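Local structure of metallophosphoesterase (Sphaerobacter thermophilus, 3RQZ) at residues 59-64 with 113-118; 153-158 with 166-171; 44-49 with 92-97; 4-9 with 206-211. The protein binds zinc ions and, as a member of the YfcE family of metallophosphoesterases, probably acts as a phosphatase. All coordinates share one frame; numbering follows the deposited sequence.

Contact 1. Residues 59-64 with 113-118; sequences ISVIGN and WTVVHG
Val115 meets Ile59 and Val61 with its methyls: its CG1 stands 3.8 Å from Ile59 CG2, the side chains crossing at a slant, and 4.1 Å from Val61 CG2. That methyl is anti to its own backbone N (chi1 178°), which turns it toward Ile59 and Val61. Its carbonyl helps as well, since Val61 CG1 rests 3.7 Å from Val115 O. At Val116 the side chain turns away toward Arg107, and the backbone takes over, with Val61 CG2 packed on its carbonyl carbon. Strands 59-60 and 113-116 belong to different sheets of the metallophosphoesterase sandwich, so these apolar side chains form part of its interior, and beyond them both segments run up to the zinc centre. His117 comes next. A water accepts a hydrogen bond from His117 N and donates one to Ile62 O, each 2.8 Å long. The imidazole slides under Gly63, whose CA sits 3.6 Å from the ring centroid over one face, a CH-pi contact, while ND1 is hydrogen-bonded to Leu35 O. Replacing His117 by an alanine would probably leave the Leu35 carbonyl without its donor and open a gap beneath Gly63, beside Asp11 and Asp37, which bind zinc.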
loop_
_atom_site.group_PDB
_atom_site.type_symbol
_atom_site.label_atom_id
_atom_site.label_comp_id
_atom_site.label_asym_id
_atom_site.label_seq_id
_atom_site.Cartn_x
_atom_site.Cartn_y
_atom_site.Cartn_z
ATOM N N ILE A 59 -1.637 -5.363 11.910
ATOM C CA ILE A 59 -2.423 -4.623 10.923
ATOM C C ILE A 59 -1.990 -5.079 9.531
ATOM O O ILE A 59 -0.866 -4.828 9.114
ATOM C CB ILE A 59 -2.274 -3.068 11.061
ATOM C CG1 ILE A 59 -2.725 -2.565 12.441
ATOM C CG2 ILE A 59 -3.085 -2.317 9.943
ATOM C CD1 ILE A 59 -4.206 -2.455 12.572
ATOM N N SER A 60 -2.871 -5.787 8.839
ATOM C CA SER A 60 -2.609 -6.247 7.477
ATOM C C SER A 60 -3.983 -6.400 6.831
ATOM O O SER A 60 -4.729 -7.333 7.153
ATOM C CB SER A 60 -1.884 -7.608 7.491
ATOM O OG SER A 60 -1.582 -8.061 6.162
ATOM N N VAL A 61 -4.351 -5.459 5.960
ATOM C CA VAL A 61 -5.676 -5.474 5.403
ATOM C C VAL A 61 -5.581 -5.869 3.908
ATOM O O VAL A 61 -4.526 -5.749 3.299
ATOM C CB VAL A 61 -6.443 -4.099 5.653
ATOM C CG1 VAL A 61 -6.627 -3.832 7.185
ATOM C CG2 VAL A 61 -5.732 -2.924 4.996
ATOM N N ILE A 62 -6.668 -6.396 3.353
ATOM C CA ILE A 62 -6.660 -6.945 2.013
ATOM C C ILE A 62 -6.799 -5.774 1.040
ATOM O O ILE A 62 -7.479 -4.776 1.357
ATOM C CB ILE A 62 -7.816 -7.978 1.840
ATOM C CG1 ILE A 62 -7.731 -8.673 0.500
ATOM C CG2 ILE A 62 -9.226 -7.337 1.962
ATOM C CD1 ILE A 62 -7.595 -10.140 0.620
ATOM N N GLY A 63 -6.116 -5.867 -0.108
ATOM C CA GLY A 63 -6.310 -4.916 -1.221
ATOM C C GLY A 63 -7.153 -5.527 -2.336
ATOM O O GLY A 63 -7.469 -6.735 -2.297
ATOM N N ASN A 64 -7.534 -4.718 -3.331
ATOM C CA ASN A 64 -8.366 -5.243 -4.430
ATOM C C ASN A 64 -7.628 -6.301 -5.268
ATOM O O ASN A 64 -8.233 -7.291 -5.742
ATOM C CB ASN A 64 -8.906 -4.091 -5.314
ATOM C CG ASN A 64 -7.794 -3.158 -5.815
ATOM O OD1 ASN A 64 -7.039 -2.596 -5.023
ATOM N ND2 ASN A 64 -7.727 -2.962 -7.131
ATOM N N TRP A 113 -6.736 4.775 15.431
ATOM C CA TRP A 113 -6.626 4.621 13.971
ATOM C C TRP A 113 -7.548 3.616 13.320
ATOM O O TRP A 113 -7.905 2.629 13.912
ATOM C CB TRP A 113 -5.176 4.365 13.527
ATOM C CG TRP A 113 -4.452 3.362 14.350
ATOM C CD1 TRP A 113 -4.457 2.006 14.189
ATOM C CD2 TRP A 113 -3.588 3.639 15.472
ATOM N NE1 TRP A 113 -3.650 1.412 15.157
ATOM C CE2 TRP A 113 -3.103 2.395 15.947
ATOM C CE3 TRP A 113 -3.194 4.815 16.125
ATOM C CZ2 TRP A 113 -2.232 2.293 17.050
ATOM C CZ3 TRP A 113 -2.322 4.719 17.223
ATOM C CH2 TRP A 113 -1.849 3.459 17.667
ATOM N N THR A 114 -7.923 3.916 12.075
ATOM C CA THR A 114 -8.682 3.026 11.231
ATOM C C THR A 114 -7.781 2.812 10.034
ATOM O O THR A 114 -7.100 3.774 9.585
ATOM C CB THR A 114 -10.015 3.682 10.793
ATOM O OG1 THR A 114 -10.819 3.932 11.960
ATOM C CG2 THR A 114 -10.767 2.775 9.803
ATOM N N VAL A 115 -7.730 1.566 9.530
ATOM C CA VAL A 115 -6.855 1.245 8.392
ATOM C C VAL A 115 -7.646 0.427 7.357
ATOM O O VAL A 115 -8.286 -0.588 7.713
ATOM C CB VAL A 115 -5.620 0.419 8.834
ATOM C CG1 VAL A 115 -4.739 0.069 7.558
ATOM C CG2 VAL A 115 -4.807 1.175 9.910
ATOM N N VAL A 116 -7.638 0.902 6.110
ATOM C CA VAL A 116 -8.300 0.258 4.975
ATOM C C VAL A 116 -7.395 0.421 3.746
ATOM O O VAL A 116 -6.464 1.240 3.715
ATOM C CB VAL A 116 -9.685 0.907 4.634
ATOM C CG1 VAL A 116 -10.737 0.610 5.743
ATOM C CG2 VAL A 116 -9.537 2.455 4.432
ATOM N N HIS A 117 -7.667 -0.370 2.718
ATOM C CA HIS A 117 -6.900 -0.250 1.517
ATOM C C HIS A 117 -7.315 0.982 0.712
ATOM O O HIS A 117 -6.474 1.690 0.169
ATOM C CB HIS A 117 -7.105 -1.495 0.647
ATOM C CG HIS A 117 -6.350 -1.428 -0.639
ATOM N ND1 HIS A 117 -4.974 -1.459 -0.675
ATOM C CD2 HIS A 117 -6.766 -1.311 -1.926
ATOM C CE1 HIS A 117 -4.571 -1.363 -1.934
ATOM N NE2 HIS A 117 -5.641 -1.279 -2.712
ATOM N N GLY A 118 -8.612 1.188 0.584
ATOM C CA GLY A 118 -9.140 2.218 -0.320
ATOM C C GLY A 118 -9.763 3.365 0.459
ATOM O O GLY A 118 -9.175 4.440 0.591
HETATM O O HOH W 1 -8.963 -2.870 2.795
#

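Contact 2. Residues 153-158 with 166-171; sequences VPLYIR and VAPHHP
Tyr156 carries CG wedged between its backbone N and carbonyl carbon (chi1 64°), whereas His169 holds CG beside its own N (chi1 -58°); together these bring the two side chains across each other at a slant. His169 CB lies over the phenol face, 3.6 Å from the ring centroid and shifted toward the rim, near CZ. The imidazole is almost parallel to the phenol ring, planes 9° apart, but slid so far that the rings hardly overlap. Pro171 CB meets the same phenol at its edge, and Tyr156 OH is hydrogen-bonded to Glu175. Behind the side chains, two backbone bonds join the pair, Tyr156 N to His169 O at 3.1 Å and His169 N to Tyr156 O at 2.8 Å. This is a single antiparallel bridge, by which the loop following helix 159-163 attaches to the outermost strand of the five-stranded sheet. A serine in place of Tyr156 would probably leave Glu175 without its phenol partner and open a gap beside His169 CB and Pro171. Farther along, Pro168 CB packs 3.6 Å from Leu155 CD1. At the other end Val153 CG1 abuts the His170 ring edge, 3.5 Å from CD2; His170 NE2 is hydrogen-bonded to Asp196.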
loop_
_atom_site.group_PDB
_atom_site.type_symbol
_atom_site.label_atom_id
_atom_site.label_comp_id
_atom_site.label_asym_id
_atom_site.label_seq_id
_atom_site.Cartn_x
_atom_site.Cartn_y
_atom_site.Cartn_z
ATOM N N VAL A 153 -0.041 7.011 -4.370
ATOM C CA VAL A 153 0.506 8.360 -4.223
ATOM C C VAL A 153 0.414 8.750 -2.755
ATOM O O VAL A 153 -0.672 8.689 -2.165
ATOM C CB VAL A 153 -0.221 9.378 -5.146
ATOM C CG1 VAL A 153 0.362 10.838 -4.971
ATOM C CG2 VAL A 153 -0.115 8.961 -6.655
ATOM N N PRO A 154 1.546 9.147 -2.145
ATOM C CA PRO A 154 1.411 9.571 -0.759
ATOM C C PRO A 154 0.585 10.854 -0.657
ATOM O O PRO A 154 0.585 11.678 -1.576
ATOM C CB PRO A 154 2.868 9.758 -0.282
ATOM C CG PRO A 154 3.632 10.033 -1.524
ATOM C CD PRO A 154 2.937 9.246 -2.629
ATOM N N LEU A 155 -0.120 11.013 0.462
ATOM C CA LEU A 155 -1.145 12.038 0.594
ATOM C C LEU A 155 -1.455 12.245 2.073
ATOM O O LEU A 155 -1.366 11.300 2.872
ATOM C CB LEU A 155 -2.437 11.574 -0.125
ATOM C CG LEU A 155 -3.707 12.429 -0.046
ATOM C CD1 LEU A 155 -4.463 12.477 -1.387
ATOM C CD2 LEU A 155 -4.662 11.953 1.068
ATOM N N TYR A 156 -1.810 13.480 2.434
ATOM C CA TYR A 156 -2.472 13.743 3.691
ATOM C C TYR A 156 -3.466 14.898 3.538
ATOM O O TYR A 156 -3.233 15.853 2.785
ATOM C CB TYR A 156 -1.476 13.991 4.851
ATOM C CG TYR A 156 -0.585 15.220 4.739
ATOM C CD1 TYR A 156 0.702 15.119 4.198
ATOM C CD2 TYR A 156 -1.020 16.472 5.195
ATOM C CE1 TYR A 156 1.521 16.237 4.087
ATOM C CE2 TYR A 156 -0.200 17.606 5.115
ATOM C CZ TYR A 156 1.070 17.474 4.563
ATOM O OH TYR A 156 1.884 18.562 4.456
ATOM N N ILE A 157 -4.584 14.794 4.242
ATOM C CA ILE A 157 -5.545 15.914 4.301
ATOM C C ILE A 157 -6.167 15.946 5.701
ATOM O O ILE A 157 -6.457 14.898 6.249
ATOM C CB ILE A 157 -6.626 15.775 3.196
ATOM C CG1 ILE A 157 -7.491 17.036 3.105
ATOM C CG2 ILE A 157 -7.473 14.464 3.397
ATOM C CD1 ILE A 157 -8.323 17.102 1.785
ATOM N N ARG A 158 -6.308 17.139 6.287
ATOM C CA ARG A 158 -7.056 17.296 7.542
ATOM C C ARG A 158 -8.573 17.448 7.292
ATOM O O ARG A 158 -9.013 17.830 6.207
ATOM C CB ARG A 158 -6.503 18.447 8.400
ATOM C CG ARG A 158 -6.910 18.358 9.875
ATOM C CD ARG A 158 -6.050 19.209 10.796
ATOM N NE ARG A 158 -5.628 20.433 10.140
ATOM C CZ ARG A 158 -6.046 21.647 10.467
ATOM N NH1 ARG A 158 -5.602 22.700 9.782
ATOM N NH2 ARG A 158 -6.892 21.818 11.490
ATOM N N VAL A 166 -10.404 22.216 0.455
ATOM C CA VAL A 166 -8.973 22.493 0.269
ATOM C C VAL A 166 -8.287 21.223 -0.246
ATOM O O VAL A 166 -8.476 20.131 0.318
ATOM C CB VAL A 166 -8.327 22.991 1.600
ATOM C CG1 VAL A 166 -6.815 23.158 1.452
ATOM C CG2 VAL A 166 -8.962 24.327 2.028
ATOM N N ALA A 167 -7.524 21.361 -1.331
ATOM C CA ALA A 167 -6.805 20.236 -1.933
ATOM C C ALA A 167 -5.930 19.451 -0.911
ATOM O O ALA A 167 -5.349 20.065 0.001
ATOM C CB ALA A 167 -5.951 20.744 -3.129
ATOM N N PRO A 168 -5.850 18.097 -1.045
ATOM C CA PRO A 168 -4.944 17.306 -0.181
ATOM C C PRO A 168 -3.486 17.616 -0.501
ATOM O O PRO A 168 -3.201 18.147 -1.563
ATOM C CB PRO A 168 -5.215 15.852 -0.568
ATOM C CG PRO A 168 -6.205 15.861 -1.665
ATOM C CD PRO A 168 -6.672 17.249 -1.940
ATOM N N HIS A 169 -2.580 17.252 0.393
ATOM C CA HIS A 169 -1.170 17.591 0.254
ATOM C C HIS A 169 -0.423 16.369 -0.226
ATOM O O HIS A 169 -0.704 15.269 0.216
ATOM C CB HIS A 169 -0.601 18.032 1.611
ATOM C CG HIS A 169 -1.316 19.195 2.223
ATOM N ND1 HIS A 169 -0.837 20.483 2.141
ATOM C CD2 HIS A 169 -2.473 19.267 2.933
ATOM C CE1 HIS A 169 -1.667 21.301 2.768
ATOM N NE2 HIS A 169 -2.671 20.591 3.250
ATOM N N HIS A 170 0.535 16.574 -1.130
ATOM C CA HIS A 170 1.441 15.521 -1.554
ATOM C C HIS A 170 2.758 15.735 -0.812
ATOM O O HIS A 170 3.503 16.655 -1.140
ATOM C CB HIS A 170 1.667 15.598 -3.079
ATOM C CG HIS A 170 2.673 14.610 -3.593
ATOM N ND1 HIS A 170 3.985 14.947 -3.843
ATOM C CD2 HIS A 170 2.554 13.304 -3.926
ATOM C CE1 HIS A 170 4.635 13.891 -4.303
ATOM N NE2 HIS A 170 3.791 12.876 -4.353
ATOM N N PRO A 171 3.048 14.907 0.207
ATOM C CA PRO A 171 4.267 15.131 0.994
ATOM C C PRO A 171 5.536 14.836 0.199
ATOM O O PRO A 171 5.549 13.956 -0.688
ATOM C CB PRO A 171 4.130 14.130 2.155
ATOM C CG PRO A 171 3.275 13.015 1.573
ATOM C CD PRO A 171 2.331 13.675 0.608
#

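Contact 3. Residues 44-49 with 92-97; sequences RPRECV and QLQAEH
The His97 ring lies between aliphatic chains: Arg46 CG covers one face, 3.9 Å from the centroid, and Glu96 CG lies over the centre of the opposite one. Val49 CG1 touches the ring edge 3.9 Å from CD2, while Gln94 N approaches elsewhere in the ring plane and gives ND1 a hydrogen bond of 3.1 Å. The guanidinium of Arg46 also works by its edge. NH1 donates to Gln92 O at 2.9 Å, nearly straight at 169°, with the oxygen in the guanidinium plane and the donor in the carbonyl plane on a lone pair. A bend at chi3 (-64°) turns the head back toward this carbonyl after CG has passed over the imidazole and CD has gone by its rim near CE1. Pro45 fills in beside them, its CG 3.7 Å from Gln92 CB and its CB 4.1 Å from Leu93 CD2. The first turn of helix 45-55 is thus fitted against the joint between helices 85-92 and 95-103, with Gln94 the N-cap of the latter. Because ND1 accepts from Gln94 N while NE2 is hydrogen-bonded to Glu50, the imidazole is fixed in rotation from both nitrogens and probably carries its proton on NE2, polarised by that carboxylate.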
loop_
_atom_site.group_PDB
_atom_site.type_symbol
_atom_site.label_atom_id
_atom_site.label_comp_id
_atom_site.label_asym_id
_atom_site.label_seq_id
_atom_site.Cartn_x
_atom_site.Cartn_y
_atom_site.Cartn_z
ATOM N N ARG A 44 7.274 -11.053 -7.869
ATOM C CA ARG A 44 7.553 -11.878 -6.685
ATOM C C ARG A 44 6.378 -11.931 -5.718
ATOM O O ARG A 44 6.531 -11.579 -4.540
ATOM C CB ARG A 44 8.846 -11.410 -5.963
ATOM C CG ARG A 44 10.181 -11.624 -6.744
ATOM C CD ARG A 44 10.533 -13.109 -6.936
ATOM N NE ARG A 44 11.774 -13.328 -7.707
ATOM C CZ ARG A 44 11.833 -13.550 -9.016
ATOM N NH1 ARG A 44 10.719 -13.544 -9.743
ATOM N NH2 ARG A 44 13.020 -13.751 -9.608
ATOM N N PRO A 45 5.196 -12.371 -6.195
ATOM C CA PRO A 45 4.047 -12.379 -5.263
ATOM C C PRO A 45 4.195 -13.319 -4.068
ATOM O O PRO A 45 3.804 -12.930 -2.950
ATOM C CB PRO A 45 2.853 -12.770 -6.156
ATOM C CG PRO A 45 3.511 -13.465 -7.369
ATOM C CD PRO A 45 4.804 -12.752 -7.564
ATOM N N ARG A 46 4.760 -14.521 -4.252
ATOM C CA ARG A 46 4.875 -15.443 -3.115
ATOM C C ARG A 46 5.754 -14.854 -2.028
ATOM O O ARG A 46 5.398 -14.860 -0.847
ATOM C CB ARG A 46 5.445 -16.793 -3.548
ATOM C CG ARG A 46 4.470 -17.603 -4.372
ATOM C CD ARG A 46 4.973 -19.060 -4.546
ATOM N NE ARG A 46 6.222 -19.071 -5.300
ATOM C CZ ARG A 46 6.307 -19.137 -6.631
ATOM N NH1 ARG A 46 5.208 -19.241 -7.377
ATOM N NH2 ARG A 46 7.499 -19.120 -7.227
ATOM N N GLU A 47 6.918 -14.357 -2.445
ATOM C CA GLU A 47 7.915 -13.861 -1.500
ATOM C C GLU A 47 7.369 -12.637 -0.732
ATOM O O GLU A 47 7.628 -12.478 0.480
ATOM C CB GLU A 47 9.218 -13.519 -2.261
ATOM C CG GLU A 47 9.957 -14.715 -2.869
ATOM C CD GLU A 47 9.442 -15.143 -4.258
ATOM O OE1 GLU A 47 8.445 -14.588 -4.789
ATOM O OE2 GLU A 47 10.028 -16.072 -4.824
ATOM N N CYS A 48 6.590 -11.787 -1.411
ATOM C CA CYS A 48 6.038 -10.613 -0.751
ATOM C C CYS A 48 4.951 -11.012 0.247
ATOM O O CYS A 48 4.908 -10.456 1.347
ATOM C CB CYS A 48 5.565 -9.531 -1.735
ATOM S SG CYS A 48 6.924 -8.743 -2.636
ATOM N N VAL A 49 4.108 -11.994 -0.099
ATOM C CA VAL A 49 3.105 -12.473 0.853
ATOM C C VAL A 49 3.780 -13.100 2.077
ATOM O O VAL A 49 3.364 -12.872 3.217
ATOM C CB VAL A 49 2.127 -13.524 0.211
ATOM C CG1 VAL A 49 1.288 -14.240 1.285
ATOM C CG2 VAL A 49 1.234 -12.866 -0.795
ATOM N N GLN A 92 0.682 -18.170 -9.356
ATOM C CA GLN A 92 1.884 -18.224 -8.532
ATOM C C GLN A 92 1.576 -18.605 -7.082
ATOM O O GLN A 92 2.431 -19.134 -6.392
ATOM C CB GLN A 92 2.635 -16.888 -8.556
ATOM C CG GLN A 92 2.970 -16.342 -9.972
ATOM C CD GLN A 92 3.502 -17.387 -10.919
ATOM O OE1 GLN A 92 2.887 -17.680 -11.969
ATOM N NE2 GLN A 92 4.635 -17.980 -10.561
ATOM N N LEU A 93 0.356 -18.330 -6.641
ATOM C CA LEU A 93 -0.013 -18.478 -5.245
ATOM C C LEU A 93 -0.278 -19.943 -4.878
ATOM O O LEU A 93 -1.010 -20.661 -5.571
ATOM C CB LEU A 93 -1.217 -17.591 -4.926
ATOM C CG LEU A 93 -1.025 -16.111 -5.258
ATOM C CD1 LEU A 93 -2.296 -15.309 -4.880
ATOM C CD2 LEU A 93 0.249 -15.511 -4.604
ATOM N N GLN A 94 0.368 -20.393 -3.813
ATOM C CA GLN A 94 0.152 -21.753 -3.301
ATOM C C GLN A 94 -0.834 -21.718 -2.116
ATOM O O GLN A 94 -1.267 -20.625 -1.727
ATOM C CB GLN A 94 1.505 -22.332 -2.921
ATOM C CG GLN A 94 2.409 -22.449 -4.141
ATOM C CD GLN A 94 3.824 -22.786 -3.772
ATOM O OE1 GLN A 94 4.403 -22.173 -2.863
ATOM N NE2 GLN A 94 4.399 -23.773 -4.466
ATOM N N ALA A 95 -1.184 -22.881 -1.545
ATOM C CA ALA A 95 -2.224 -22.938 -0.506
ATOM C C ALA A 95 -1.994 -21.947 0.646
ATOM O O ALA A 95 -2.898 -21.224 1.030
ATOM C CB ALA A 95 -2.416 -24.389 0.034
ATOM N N GLU A 96 -0.770 -21.897 1.153
ATOM C CA GLU A 96 -0.454 -21.070 2.311
ATOM C C GLU A 96 -0.657 -19.569 2.038
ATOM O O GLU A 96 -1.096 -18.842 2.928
ATOM C CB GLU A 96 0.984 -21.339 2.783
ATOM C CG GLU A 96 2.043 -20.774 1.804
ATOM C CD GLU A 96 3.462 -21.043 2.231
ATOM O OE1 GLU A 96 4.193 -21.741 1.460
ATOM O OE2 GLU A 96 3.843 -20.553 3.331
ATOM N N HIS A 97 -0.327 -19.118 0.815
ATOM C CA HIS A 97 -0.507 -17.718 0.422
ATOM C C HIS A 97 -1.970 -17.398 0.247
ATOM O O HIS A 97 -2.415 -16.327 0.676
ATOM C CB HIS A 97 0.217 -17.386 -0.884
ATOM C CG HIS A 97 1.621 -17.877 -0.914
ATOM N ND1 HIS A 97 1.999 -18.972 -1.657
ATOM C CD2 HIS A 97 2.718 -17.479 -0.229
ATOM C CE1 HIS A 97 3.280 -19.214 -1.451
ATOM N NE2 HIS A 97 3.743 -18.316 -0.596
#

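Contact 4. Residues 4-9 with 206-211; sequences MRILII and FEPDAQ
Ile8 runs at a slant to Phe206 and sets CD1 3.6 Å from Phe206 CB. With the phenylalanine CG opposite its backbone N (chi1 177°), the ring leads away past Ile8 CD1 and comes under Pro208, whose CD sits over the centre of one face. Ile6 crosses Pro208 at roughly a right angle, its CD1 4.0 Å from Pro208 CG, so isoleucine, proline and phenylalanine interlock on one side of the sheet. That side looks toward the second sheet, from which Trp113 meets the Phe206 ring edge to face and Phe147 adds another ring. Arg5 and Glu207 take the other direction. They lie side by side and point the same way, Arg5 CG 4.0 Å from Glu207 CG, but their flat ends are turned 85° apart and Arg5 NE stays 4.6 Å from Glu207 OE2, beyond a salt bridge. Ile6 and Phe206 form an antiparallel hydrogen-bonded pair, Ile6 N to Phe206 O and Phe206 N to Ile6 O both 2.8 Å long, which joins strands 6-9 and 201-207 of the six-stranded sheet. Where the strands part, a water donates a hydrogen bond to Met4 O at 2.7 Å and accepts one from Asp209 N at 2.9 Å. The Arg5 head donates to the carbonyls of Arg28 and Ala26, so its attraction to Glu207 is probably only a longer-range charge effect, and the union rests on backbone bonds and apolar packing.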
loop_
_atom_site.group_PDB
_atom_site.type_symbol
_atom_site.label_atom_id
_atom_site.label_comp_id
_atom_site.label_asym_id
_atom_site.label_seq_id
_atom_site.Cartn_x
_atom_site.Cartn_y
_atom_site.Cartn_z
HETATM N N MSE A 4 6.465 4.312 20.312
HETATM C CA MSE A 4 6.714 3.307 19.284
HETATM C C MSE A 4 6.987 3.940 17.929
HETATM O O MSE A 4 6.477 5.005 17.636
HETATM C CB MSE A 4 5.544 2.337 19.170
HETATM C CG MSE A 4 5.477 1.368 20.333
HETATM SE SE MSE A 4 3.997 0.201 20.110
HETATM C CE MSE A 4 2.588 1.508 19.716
ATOM N N ARG A 5 7.770 3.255 17.112
ATOM C CA ARG A 5 8.032 3.688 15.742
ATOM C C ARG A 5 7.482 2.635 14.776
ATOM O O ARG A 5 7.914 1.494 14.814
ATOM C CB ARG A 5 9.533 3.872 15.578
ATOM C CG ARG A 5 9.941 4.799 14.455
ATOM C CD ARG A 5 11.428 5.197 14.561
ATOM N NE ARG A 5 11.850 5.749 13.276
ATOM C CZ ARG A 5 12.334 5.032 12.260
ATOM N NH1 ARG A 5 12.649 5.624 11.117
ATOM N NH2 ARG A 5 12.518 3.728 12.376
ATOM N N ILE A 6 6.535 3.022 13.920
ATOM C CA ILE A 6 5.741 2.077 13.121
ATOM C C ILE A 6 5.914 2.311 11.636
ATOM O O ILE A 6 5.724 3.428 11.163
ATOM C CB ILE A 6 4.229 2.184 13.441
ATOM C CG1 ILE A 6 3.995 1.891 14.920
ATOM C CG2 ILE A 6 3.404 1.235 12.522
ATOM C CD1 ILE A 6 2.620 2.205 15.391
ATOM N N LEU A 7 6.295 1.259 10.914
ATOM C CA LEU A 7 6.419 1.331 9.466
ATOM C C LEU A 7 5.057 1.070 8.821
ATOM O O LEU A 7 4.457 0.051 9.049
ATOM C CB LEU A 7 7.502 0.345 8.971
ATOM C CG LEU A 7 7.583 0.109 7.453
ATOM C CD1 LEU A 7 7.959 1.391 6.684
ATOM C CD2 LEU A 7 8.579 -0.983 7.106
ATOM N N ILE A 8 4.583 2.004 8.014
ATOM C CA ILE A 8 3.326 1.831 7.299
ATOM C C ILE A 8 3.604 1.695 5.813
ATOM O O ILE A 8 4.229 2.577 5.211
ATOM C CB ILE A 8 2.340 3.003 7.560
ATOM C CG1 ILE A 8 2.112 3.168 9.086
ATOM C CG2 ILE A 8 1.003 2.762 6.784
ATOM C CD1 ILE A 8 1.122 4.262 9.459
ATOM N N ILE A 9 3.145 0.589 5.222
ATOM C CA ILE A 9 3.383 0.316 3.808
ATOM C C ILE A 9 2.091 -0.065 3.103
ATOM O O ILE A 9 1.126 -0.562 3.729
ATOM C CB ILE A 9 4.467 -0.830 3.558
ATOM C CG1 ILE A 9 4.050 -2.170 4.231
ATOM C CG2 ILE A 9 5.869 -0.349 3.991
ATOM C CD1 ILE A 9 5.005 -3.347 3.975
ATOM N N PHE A 206 5.172 6.192 11.411
ATOM C CA PHE A 206 4.177 6.759 12.330
ATOM C C PHE A 206 4.724 6.578 13.735
ATOM O O PHE A 206 5.124 5.460 14.104
ATOM C CB PHE A 206 2.846 6.024 12.119
ATOM C CG PHE A 206 1.720 6.436 13.045
ATOM C CD1 PHE A 206 1.573 7.760 13.478
ATOM C CD2 PHE A 206 0.780 5.485 13.461
ATOM C CE1 PHE A 206 0.514 8.138 14.363
ATOM C CE2 PHE A 206 -0.285 5.844 14.351
ATOM C CZ PHE A 206 -0.419 7.184 14.783
ATOM N N GLU A 207 4.774 7.681 14.489
ATOM C CA GLU A 207 5.179 7.676 15.884
ATOM C C GLU A 207 4.028 8.244 16.708
ATOM O O GLU A 207 3.952 9.460 16.923
ATOM C CB GLU A 207 6.446 8.529 16.088
ATOM C CG GLU A 207 7.652 7.941 15.388
ATOM C CD GLU A 207 8.791 8.915 15.279
ATOM O OE1 GLU A 207 8.729 9.827 14.438
ATOM O OE2 GLU A 207 9.753 8.771 16.037
ATOM N N PRO A 208 3.129 7.364 17.169
ATOM C CA PRO A 208 1.910 7.821 17.806
ATOM C C PRO A 208 2.180 8.631 19.068
ATOM O O PRO A 208 1.452 9.585 19.328
ATOM C CB PRO A 208 1.150 6.523 18.149
ATOM C CG PRO A 208 2.058 5.395 17.810
ATOM C CD PRO A 208 3.174 5.901 16.986
ATOM N N ASP A 209 3.217 8.279 19.833
ATOM C CA ASP A 209 3.497 8.997 21.080
ATOM C C ASP A 209 3.946 10.433 20.784
ATOM O O ASP A 209 3.690 11.338 21.575
ATOM C CB ASP A 209 4.552 8.274 21.939
ATOM C CG ASP A 209 4.855 9.015 23.259
ATOM O OD1 ASP A 209 4.059 8.905 24.212
ATOM O OD2 ASP A 209 5.886 9.726 23.340
ATOM N N ALA A 210 4.630 10.636 19.658
ATOM C CA ALA A 210 5.083 11.975 19.291
ATOM C C ALA A 210 4.038 12.684 18.438
ATOM O O ALA A 210 4.221 13.841 18.087
ATOM C CB ALA A 210 6.431 11.914 18.556
ATOM N N GLN A 211 2.961 11.974 18.099
ATOM C CA GLN A 211 1.878 12.468 17.217
ATOM C C GLN A 211 2.385 12.982 15.878
ATOM O O GLN A 211 2.031 14.074 15.436
ATOM C CB GLN A 211 1.022 13.512 17.922
ATOM C CG GLN A 211 0.404 12.954 19.177
ATOM C CD GLN A 211 -0.457 13.950 19.866
ATOM O OE1 GLN A 211 -1.668 13.989 19.649
ATOM N NE2 GLN A 211 0.159 14.785 20.703
HETATM O O HOH W 2 5.738 6.985 19.316
#

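Contacts 1 and 4 meet inside the sandwich, touching through Trp113 and Phe206. Contact 4 joins neighbouring strands of the six-stranded sheet, and contact 1 packs that sheet's outermost strand, 59-60, against strand 113-116 of the five-stranded one. Contact 2 sits at the far edge of this second sheet, its centre about 18 Å from that of contact 1. Contact 3 lies among the helices, its centre about 32 Å from that of contact 2, across the middle of the chain. Along the sequence contact 4 encloses all the others; contacts 1 and 3 interleave, and contact 2 follows both. Contact 4 thus sets a strand from the start of the chain beside one from its later part, while contact 1 reaches the zinc site.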